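Local coordinates for thioredoxin reductase (Streptomyces clavuligerus, PDB 4NTD), which is the flavoenzyme HlmI, an FAD-dependent oxidoreductase of the thioredoxin reductase type that forms disulfide bonds in sulfur natural products, probably including holomycin, at residues A52-V57 against D325-S330; E110-D115 against R119-L124; M259-G264 against D276-T281. One frame throughout, in Å; residues are numbered along the deposited sequence. Where two conformers were deposited one is given.

Contact 1: A52-V57 against D325-S330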
loop_
_atom_site.group_PDB
_atom_site.type_symbol
_atom_site.label_atom_id
_atom_site.label_comp_id
_atom_site.label_asym_id
_atom_site.label_seq_id
_atom_site.Cartn_x
_atom_site.Cartn_y
_atom_site.Cartn_z
ATOM N N ALA A 52 -5.518 -14.497 -10.076
ATOM C CA ALA A 52 -6.944 -14.473 -10.419
ATOM C C ALA A 52 -7.243 -15.072 -11.805
ATOM O O ALA A 52 -8.356 -14.927 -12.319
ATOM C CB ALA A 52 -7.480 -13.051 -10.326
ATOM N N ARG A 53 -6.237 -15.731 -12.387
ATOM C CA ARG A 53 -6.364 -16.431 -13.669
ATOM C C ARG A 53 -6.677 -15.494 -14.842
ATOM O O ARG A 53 -7.253 -15.915 -15.845
ATOM C CB ARG A 53 -7.405 -17.559 -13.578
ATOM C CG ARG A 53 -7.219 -18.465 -12.369
ATOM C CD ARG A 53 -8.051 -19.732 -12.477
ATOM N NE ARG A 53 -7.468 -20.693 -13.410
ATOM C CZ ARG A 53 -8.085 -21.793 -13.830
ATOM N NH1 ARG A 53 -9.310 -22.070 -13.406
ATOM N NH2 ARG A 53 -7.479 -22.614 -14.676
ATOM N N ARG A 54 -6.284 -14.228 -14.715
ATOM C CA ARG A 54 -6.383 -13.279 -15.817
ATOM C C ARG A 54 -5.096 -13.379 -16.624
ATOM O O ARG A 54 -4.021 -13.588 -16.055
ATOM C CB ARG A 54 -6.568 -11.849 -15.308
ATOM C CG ARG A 54 -7.831 -11.630 -14.490
ATOM C CD ARG A 54 -9.090 -11.846 -15.315
ATOM N NE ARG A 54 -10.293 -11.564 -14.537
ATOM C CZ ARG A 54 -11.540 -11.709 -14.979
ATOM N NH1 ARG A 54 -11.784 -12.138 -16.215
ATOM N NH2 ARG A 54 -12.556 -11.421 -14.172
ATOM N N ARG A 55 -5.212 -13.242 -17.943
ATOM C CA ARG A 55 -4.051 -13.278 -18.822
ATOM C C ARG A 55 -3.382 -11.904 -18.837
ATOM O O ARG A 55 -3.961 -10.926 -19.318
ATOM C CB ARG A 55 -4.462 -13.728 -20.223
ATOM C CG ARG A 55 -5.073 -15.120 -20.214
ATOM C CD ARG A 55 -4.244 -16.044 -19.336
ATOM N NE ARG A 55 -5.064 -16.936 -18.519
ATOM C CZ ARG A 55 -4.655 -17.477 -17.376
ATOM N NH1 ARG A 55 -3.442 -17.207 -16.917
ATOM N NH2 ARG A 55 -5.454 -18.278 -16.688
ATOM N N VAL A 56 -2.165 -11.847 -18.298
ATOM C CA VAL A 56 -1.436 -10.597 -18.100
ATOM C C VAL A 56 -0.154 -10.567 -18.924
ATOM O O VAL A 56 0.590 -11.546 -18.960
ATOM C CB VAL A 56 -1.063 -10.416 -16.612
ATOM C CG1 VAL A 56 -0.270 -9.132 -16.390
ATOM C CG2 VAL A 56 -2.317 -10.425 -15.748
ATOM N N VAL A 57 0.092 -9.434 -19.578
ATOM C CA VAL A 57 1.381 -9.151 -20.203
ATOM C C VAL A 57 1.947 -7.891 -19.553
ATOM O O VAL A 57 1.257 -6.877 -19.460
ATOM C CB VAL A 57 1.255 -8.934 -21.726
ATOM C CG1 VAL A 57 2.610 -8.586 -22.335
ATOM C CG2 VAL A 57 0.671 -10.169 -22.397
ATOM N N ASP A 325 -17.835 -8.123 -13.216
ATOM C CA ASP A 325 -19.093 -7.424 -13.497
ATOM C C ASP A 325 -19.368 -7.371 -15.004
ATOM O O ASP A 325 -20.500 -7.586 -15.437
ATOM C CB ASP A 325 -19.088 -6.007 -12.909
ATOM C CG ASP A 325 -19.106 -5.995 -11.385
ATOM O OD1 ASP A 325 -18.795 -4.936 -10.803
ATOM O OD2 ASP A 325 -19.430 -7.029 -10.764
ATOM N N GLU A 326 -18.332 -7.105 -15.798
ATOM C CA GLU A 326 -18.470 -7.113 -17.256
ATOM C C GLU A 326 -18.715 -8.527 -17.797
ATOM O O GLU A 326 -19.561 -8.712 -18.675
ATOM C CB GLU A 326 -17.243 -6.496 -17.933
ATOM C CG GLU A 326 -17.443 -6.246 -19.422
ATOM C CD GLU A 326 -16.189 -5.758 -20.115
ATOM O OE1 GLU A 326 -15.636 -4.720 -19.698
ATOM O OE2 GLU A 326 -15.761 -6.415 -21.084
ATOM N N ASP A 327 -17.974 -9.510 -17.280
ATOM C CA ASP A 327 -18.156 -10.916 -17.670
ATOM C C ASP A 327 -19.609 -11.357 -17.438
ATOM O O ASP A 327 -20.212 -12.012 -18.292
ATOM C CB ASP A 327 -17.205 -11.844 -16.886
ATOM C CG ASP A 327 -15.731 -11.670 -17.270
ATOM O OD1 ASP A 327 -15.434 -11.240 -18.405
ATOM O OD2 ASP A 327 -14.860 -11.978 -16.421
ATOM N N VAL A 328 -20.166 -10.982 -16.287
ATOM C CA VAL A 328 -21.543 -11.340 -15.931
ATOM C C VAL A 328 -22.553 -10.626 -16.832
ATOM O O VAL A 328 -23.468 -11.257 -17.362
ATOM C CB VAL A 328 -21.850 -11.020 -14.448
ATOM C CG1 VAL A 328 -23.331 -11.215 -14.133
ATOM C CG2 VAL A 328 -21.007 -11.893 -13.528
ATOM N N ALA A 329 -22.381 -9.316 -17.003
ATOM C CA ALA A 329 -23.286 -8.521 -17.840
ATOM C C ALA A 329 -23.308 -9.018 -19.287
ATOM O O ALA A 329 -24.369 -9.069 -19.912
ATOM C CB ALA A 329 -22.907 -7.048 -17.786
ATOM N N SER A 330 -22.142 -9.393 -19.808
ATOM C CA SER A 330 -22.036 -9.936 -21.165
ATOM C C SER A 330 -22.704 -11.307 -21.297
ATOM O O SER A 330 -23.325 -11.601 -22.321
ATOM C CB SER A 330 -20.571 -10.028 -21.597
ATOM O OG SER A 330 -19.995 -8.738 -21.716
#
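Arg54 meets Asp327 at the edge of its guanidinium rather than over a face, with the carboxylate oxygen OD2 in the plane of the group. Asp327 turns an oxygen, not a flat side, to this edge, and the two planes stand 40° apart. Both terminal nitrogens converge end-on on that one atom, which is why the pair is not the kind in which two nitrogens face two oxygens. Arg54 NH1 lies 3.1 Å from Asp327 OD2, with an N-H...O angle of 155°, and reaches the syn lone pair of that oxygen. Arg54 NH2 lies 3.3 Å from Asp327 OD2, makes the more bent bond, and comes in nearly along the C-O axis. This double grip on OD2 is a salt bridge, and it carries the whole contact, which buries just 65 Å². The nearest CA atoms, those of Arg54 and Asp327, are 12.1 Å apart, so the long arginine does the spanning: its chain kinks once at chi2 (-64°) and then runs straight to the guanidinium. Further partners fix both groups. Arg54 NE donates to Asn320 OD1, two helical turns before Asp327, so one arginine is held at two points along the same helix; Asp327 OD1 pairs with Arg133, which is likely to steady the carboxylate between two positive charges. Gln193 of the second subunit also packs against Arg54. Next to Arg54 in the chain, Arg53, with positive phi, is the C-prime residue of a Schellman motif that ends helix 40-51, in which Arg54 N bonds to Leu49 O. The arrangement thus ties the helix-to-strand turn of a Rossmann-type beta-alpha-beta unit, strand 31-36, helix 40-51 and strand 56-60, to the long C-terminal helix 305-338.

Contact 2: E110-D115 against R119-L124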
loop_
_atom_site.group_PDB
_atom_site.type_symbol
_atom_site.label_atom_id
_atom_site.label_comp_id
_atom_site.label_asym_id
_atom_site.label_seq_id
_atom_site.Cartn_x
_atom_site.Cartn_y
_atom_site.Cartn_z
ATOM N N GLU A 110 -4.238 3.252 -27.133
ATOM C CA GLU A 110 -5.451 3.780 -27.763
ATOM C C GLU A 110 -6.677 3.001 -27.302
ATOM O O GLU A 110 -6.666 1.771 -27.289
ATOM C CB GLU A 110 -5.334 3.704 -29.287
ATOM C CG GLU A 110 -6.522 4.293 -30.038
ATOM C CD GLU A 110 -6.295 4.381 -31.537
ATOM O OE1 GLU A 110 -7.053 5.114 -32.208
ATOM O OE2 GLU A 110 -5.364 3.722 -32.050
ATOM N N ARG A 111 -7.736 3.724 -26.947
ATOM C CA ARG A 111 -8.965 3.114 -26.446
ATOM C C ARG A 111 -9.930 2.768 -27.579
ATOM O O ARG A 111 -10.081 3.541 -28.530
ATOM C CB ARG A 111 -9.651 4.058 -25.457
ATOM C CG ARG A 111 -10.868 3.454 -24.772
ATOM C CD ARG A 111 -11.089 4.056 -23.400
ATOM N NE ARG A 111 -11.441 5.478 -23.438
ATOM C CZ ARG A 111 -12.673 5.978 -23.313
ATOM N NH1 ARG A 111 -12.847 7.295 -23.361
ATOM N NH2 ARG A 111 -13.732 5.190 -23.140
ATOM N N GLU A 112 -10.569 1.600 -27.461
ATOM C CA GLU A 112 -11.574 1.142 -28.420
ATOM C C GLU A 112 -12.835 0.701 -27.666
ATOM O O GLU A 112 -12.823 0.579 -26.441
ATOM C CB GLU A 112 -11.038 -0.031 -29.263
ATOM C CG GLU A 112 -9.527 -0.062 -29.482
ATOM C CD GLU A 112 -9.058 0.862 -30.593
ATOM O OE1 GLU A 112 -9.915 1.456 -31.281
ATOM O OE2 GLU A 112 -7.828 0.985 -30.782
ATOM N N GLY A 113 -13.917 0.465 -28.406
ATOM C CA GLY A 113 -15.165 -0.049 -27.827
ATOM C C GLY A 113 -15.934 0.920 -26.943
ATOM O O GLY A 113 -15.521 2.065 -26.746
ATOM N N GLU A 114 -17.060 0.447 -26.406
ATOM C CA GLU A 114 -17.928 1.264 -25.550
ATOM C C GLU A 114 -17.345 1.460 -24.149
ATOM O O GLU A 114 -16.412 0.757 -23.750
ATOM C CB GLU A 114 -19.322 0.632 -25.441
ATOM C CG GLU A 114 -20.163 0.740 -26.705
ATOM C CD GLU A 114 -21.642 0.495 -26.454
ATOM O OE1 GLU A 114 -21.978 -0.323 -25.569
ATOM O OE2 GLU A 114 -22.474 1.119 -27.148
ATOM N N ASP A 115 -17.906 2.419 -23.411
ATOM C CA ASP A 115 -17.516 2.677 -22.017
ATOM C C ASP A 115 -17.768 1.473 -21.104
ATOM O O ASP A 115 -17.063 1.292 -20.110
ATOM C CB ASP A 115 -18.265 3.899 -21.458
ATOM C CG ASP A 115 -17.701 5.224 -21.958
ATOM O OD1 ASP A 115 -16.875 5.224 -22.897
ATOM O OD2 ASP A 115 -18.094 6.274 -21.404
ATOM N N ARG A 119 -11.725 -1.672 -24.483
ATOM C CA ARG A 119 -10.617 -2.434 -25.049
ATOM C C ARG A 119 -9.532 -1.426 -25.412
ATOM O O ARG A 119 -9.829 -0.251 -25.639
ATOM C CB ARG A 119 -11.081 -3.228 -26.275
ATOM C CG ARG A 119 -9.962 -3.878 -27.083
ATOM C CD ARG A 119 -10.474 -5.043 -27.919
ATOM N NE ARG A 119 -10.985 -6.123 -27.074
ATOM C CZ ARG A 119 -10.261 -7.123 -26.567
ATOM N NH1 ARG A 119 -8.955 -7.234 -26.810
ATOM N NH2 ARG A 119 -10.856 -8.035 -25.806
ATOM N N PHE A 120 -8.278 -1.875 -25.436
ATOM C CA PHE A 120 -7.148 -0.995 -25.729
ATOM C C PHE A 120 -6.144 -1.651 -26.664
ATOM O O PHE A 120 -5.958 -2.866 -26.632
ATOM C CB PHE A 120 -6.432 -0.598 -24.433
ATOM C CG PHE A 120 -7.335 0.036 -23.419
ATOM C CD1 PHE A 120 -7.474 1.413 -23.361
ATOM C CD2 PHE A 120 -8.062 -0.748 -22.534
ATOM C CE1 PHE A 120 -8.314 2.001 -22.433
ATOM C CE2 PHE A 120 -8.909 -0.168 -21.608
ATOM C CZ PHE A 120 -9.034 1.209 -21.556
ATOM N N THR A 121 -5.506 -0.832 -27.497
ATOM C CA THR A 121 -4.349 -1.255 -28.272
ATOM C C THR A 121 -3.112 -0.617 -27.655
ATOM O O THR A 121 -3.028 0.606 -27.548
ATOM C CB THR A 121 -4.462 -0.839 -29.751
ATOM O OG1 THR A 121 -5.645 -1.411 -30.321
ATOM C CG2 THR A 121 -3.248 -1.321 -30.542
ATOM N N VAL A 122 -2.166 -1.458 -27.241
ATOM C CA VAL A 122 -0.906 -1.010 -26.654
ATOM C C VAL A 122 0.185 -1.197 -27.704
ATOM O O VAL A 122 0.354 -2.298 -28.224
ATOM C CB VAL A 122 -0.572 -1.817 -25.385
ATOM C CG1 VAL A 122 0.782 -1.409 -24.818
ATOM C CG2 VAL A 122 -1.665 -1.632 -24.340
ATOM N N ARG A 123 0.910 -0.121 -28.007
ATOM C CA ARG A 123 1.933 -0.136 -29.054
ATOM C C ARG A 123 3.312 0.158 -28.467
ATOM O O ARG A 123 3.476 1.097 -27.683
ATOM C CB ARG A 123 1.588 0.881 -30.151
ATOM C CG ARG A 123 0.245 0.624 -30.826
ATOM C CD ARG A 123 -0.058 1.622 -31.936
ATOM N NE ARG A 123 -1.328 1.324 -32.596
ATOM C CZ ARG A 123 -2.457 2.000 -32.400
ATOM N NH1 ARG A 123 -2.483 3.032 -31.568
ATOM N NH2 ARG A 123 -3.562 1.649 -33.044
ATOM N N LEU A 124 4.297 -0.656 -28.848
ATOM C CA LEU A 124 5.672 -0.510 -28.369
ATOM C C LEU A 124 6.542 0.204 -29.394
ATOM O O LEU A 124 6.267 0.161 -30.595
ATOM C CB LEU A 124 6.300 -1.878 -28.079
ATOM C CG LEU A 124 5.972 -2.567 -26.754
ATOM C CD1 LEU A 124 4.489 -2.876 -26.636
ATOM C CD2 LEU A 124 6.798 -3.837 -26.617
#
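Glu110 and Thr121 form a hydrogen-bonded pair of an antiparallel hairpin, and the backbone bonds come first. Glu110 N to Thr121 O and Thr121 N to Glu110 O are both 2.9 Å. The next such pair is less even: Glu112 N to Arg119 O is 2.7 Å, but Arg119 N to Glu112 O stretches to 3.2 Å. The short strand axes run at 151°, close to antiparallel.

Among charges, Arg123 in one of its two conformers grips Glu110 end-on. Its NH2, 2.9 Å from Glu110 OE2, and its NH1 both point at that single oxygen, which sits at the guanidinium edge, while the carboxylate plane is turned 59° away. Thr121 CG2 lies 3.6 Å above one face of this guanidinium, and NH1 also pairs with Asp108, so the arginine serves two acids of strand 106-112.

The apolar contact is on the face bearing Arg111 and Phe120, opposite that of Glu110, Glu112 and Thr121. With CG anti to the backbone N (chi1 -174°), the Arg111 chain is carried along the ring, so that CB, CG and CD all lie near Phe120 CE1, CD closest at 3.6 Å. Arg111 NH2 makes a salt bridge with Asp115 OD1, within its own segment.

Strand 119-124 is the middle strand of its three-stranded sheet, with 129-132 on its far side, where Phe120 and Val122 touch Thr132.

Contact 3: M259-G264 against D276-T281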
loop_
_atom_site.group_PDB
_atom_site.type_symbol
_atom_site.label_atom_id
_atom_site.label_comp_id
_atom_site.label_asym_id
_atom_site.label_seq_id
_atom_site.Cartn_x
_atom_site.Cartn_y
_atom_site.Cartn_z
ATOM N N MET A 259 10.209 16.522 -9.664
ATOM C CA MET A 259 9.701 15.169 -9.881
ATOM C C MET A 259 8.584 15.173 -10.906
ATOM O O MET A 259 7.512 15.732 -10.670
ATOM C CB MET A 259 9.221 14.562 -8.568
ATOM C CG MET A 259 10.365 14.251 -7.626
ATOM S SD MET A 259 9.786 13.834 -5.978
ATOM C CE MET A 259 10.877 14.876 -5.026
ATOM N N VAL A 260 8.850 14.536 -12.043
ATOM C CA VAL A 260 7.948 14.563 -13.182
ATOM C C VAL A 260 7.402 13.159 -13.436
ATOM O O VAL A 260 8.151 12.268 -13.843
ATOM C CB VAL A 260 8.669 15.087 -14.439
ATOM C CG1 VAL A 260 7.691 15.233 -15.596
ATOM C CG2 VAL A 260 9.343 16.422 -14.141
ATOM N N PRO A 261 6.095 12.952 -13.192
ATOM C CA PRO A 261 5.519 11.626 -13.425
ATOM C C PRO A 261 5.522 11.255 -14.902
ATOM O O PRO A 261 5.328 12.122 -15.758
ATOM C CB PRO A 261 4.079 11.764 -12.917
ATOM C CG PRO A 261 3.786 13.222 -12.963
ATOM C CD PRO A 261 5.089 13.917 -12.711
ATOM N N ARG A 262 5.750 9.978 -15.197
ATOM C CA ARG A 262 5.698 9.493 -16.572
ATOM C C ARG A 262 4.249 9.188 -16.948
ATOM O O ARG A 262 3.882 8.031 -17.153
ATOM C CB ARG A 262 6.576 8.252 -16.738
ATOM C CG ARG A 262 8.054 8.491 -16.475
ATOM C CD ARG A 262 8.891 7.427 -17.167
ATOM N NE ARG A 262 10.308 7.489 -16.818
ATOM C CZ ARG A 262 10.843 6.980 -15.708
ATOM N NH1 ARG A 262 10.098 6.341 -14.812
ATOM N NH2 ARG A 262 12.148 7.097 -15.498
ATOM N N ASP A 263 3.436 10.239 -17.043
ATOM C CA ASP A 263 1.988 10.099 -17.237
ATOM C C ASP A 263 1.507 10.490 -18.643
ATOM O O ASP A 263 0.313 10.703 -18.854
ATOM C CB ASP A 263 1.226 10.894 -16.160
ATOM C CG ASP A 263 1.543 12.384 -16.174
ATOM O OD1 ASP A 263 2.235 12.858 -17.102
ATOM O OD2 ASP A 263 1.097 13.087 -15.244
ATOM N N GLY A 264 2.429 10.563 -19.601
ATOM C CA GLY A 264 2.085 10.934 -20.974
ATOM C C GLY A 264 1.030 10.042 -21.611
ATOM O O GLY A 264 0.155 10.527 -22.330
ATOM N N ASP A 276 -3.926 19.599 -8.240
ATOM C CA ASP A 276 -2.489 19.538 -7.944
ATOM C C ASP A 276 -1.601 19.245 -9.165
ATOM O O ASP A 276 -0.375 19.314 -9.066
ATOM C CB ASP A 276 -2.208 18.516 -6.830
ATOM C CG ASP A 276 -2.603 17.091 -7.206
ATOM O OD1 ASP A 276 -3.030 16.850 -8.357
ATOM O OD2 ASP A 276 -2.488 16.208 -6.332
ATOM N N GLY A 277 -2.214 18.904 -10.299
ATOM C CA GLY A 277 -1.480 18.669 -11.545
ATOM C C GLY A 277 -1.170 17.210 -11.841
ATOM O O GLY A 277 -0.630 16.895 -12.902
ATOM N N TRP A 278 -1.509 16.316 -10.913
ATOM C CA TRP A 278 -1.274 14.881 -11.089
ATOM C C TRP A 278 -2.548 14.198 -11.582
ATOM O O TRP A 278 -3.650 14.690 -11.343
ATOM C CB TRP A 278 -0.798 14.255 -9.772
ATOM C CG TRP A 278 0.550 14.763 -9.338
ATOM C CD1 TRP A 278 0.846 16.017 -8.888
ATOM C CD2 TRP A 278 1.783 14.032 -9.321
ATOM N NE1 TRP A 278 2.184 16.114 -8.593
ATOM C CE2 TRP A 278 2.782 14.909 -8.849
ATOM C CE3 TRP A 278 2.140 12.722 -9.657
ATOM C CZ2 TRP A 278 4.115 14.518 -8.706
ATOM C CZ3 TRP A 278 3.466 12.336 -9.513
ATOM C CH2 TRP A 278 4.435 13.231 -9.044
ATOM N N ILE A 279 -2.394 13.073 -12.279
ATOM C CA ILE A 279 -3.547 12.332 -12.797
ATOM C C ILE A 279 -4.414 11.877 -11.624
ATOM O O ILE A 279 -3.914 11.290 -10.664
ATOM C CB ILE A 279 -3.123 11.107 -13.646
ATOM C CG1 ILE A 279 -2.399 11.546 -14.930
ATOM C CG2 ILE A 279 -4.328 10.233 -13.990
ATOM C CD1 ILE A 279 -3.248 12.332 -15.910
ATOM N N ALA A 280 -5.710 12.162 -11.709
ATOM C CA ALA A 280 -6.642 11.863 -10.628
ATOM C C ALA A 280 -7.026 10.387 -10.629
ATOM O O ALA A 280 -7.243 9.794 -11.685
ATOM C CB ALA A 280 -7.886 12.730 -10.752
ATOM N N THR A 281 -7.099 9.800 -9.438
ATOM C CA THR A 281 -7.560 8.424 -9.284
ATOM C C THR A 281 -8.487 8.305 -8.089
ATOM O O THR A 281 -8.459 9.144 -7.188
ATOM C CB THR A 281 -6.390 7.443 -9.056
ATOM O OG1 THR A 281 -5.693 7.788 -7.852
ATOM C CG2 THR A 281 -5.421 7.461 -10.225
HETATM O O HOH W 1 0.248 12.177 -12.672
#
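Pro261 sits over one face of the Trp278 indole, and this is the tight part of the contact. Its CG lies 3.9 Å from the centroid of the six-membered ring and 23° off the ring normal, a CH-pi contact displaced toward the rim. Beside it, Pro261 CB reaches Trp278 CZ3 at 3.5 Å, and Pro261 CD stands 3.8 Å from Trp278 CH2, so three carbons of the pyrrolidine touch the outer part of the benzo ring. With CG anti to the carbonyl carbon (chi1 -66°), the indole reaches the proline. At its root, Trp278 N donates to Asp276 OD1 at 3.0 Å, an Asx turn within the loop. With an alanine here the indole would be gone, and Pro261 would probably lose its apolar cover, leaving a gap between strand and loop.

The looser part lies at Asp263 and Ile279. No direct hydrogen bond crosses here; Asp263 OD2 only brushes Ile279 CG1 at 3.8 Å, and a water spans the polar gap, donating to Asp263 OD2 at 2.9 Å and accepting from Ile279 N at 2.8 Å. Arg273 also forms a salt bridge with that same carboxylate oxygen and binds Gly277 O, tying both sides together.

Between Pro261 and Asp263, Arg262 touches the FAD, and Met259 packs on His161 and Arg65 of the glutathione site. Strand 258-261 pairs antiparallel with strand 141-144, and Asp263 stands at the N-cap position of helix 264-269, though its side chain makes no capping bond; the loop holding Trp278 follows that helix, folds back onto the strand end, and precedes strand 292-294.

In the fold
Along the chain, the first half of contact 1 (52-57) comes first, then contact 2 (110-124), then contact 3 (259-281), and residues 325-330 complete contact 1 last. Contact 1 thus joins early and late parts of the chain, bringing helix 305-338 back to the FAD-binding Rossmann-type sheet. Contacts 1 and 2 lie close, centres about 16 Å apart and nearest atoms about 6 Å, on the same side of the chain's centre. Contact 3 is more central, its centre about 21 Å from that of contact 2 and 28 Å from that of contact 1, beside the two-stranded sheet 141-144/258-261, which, as in thioredoxin reductases, probably links the two domains.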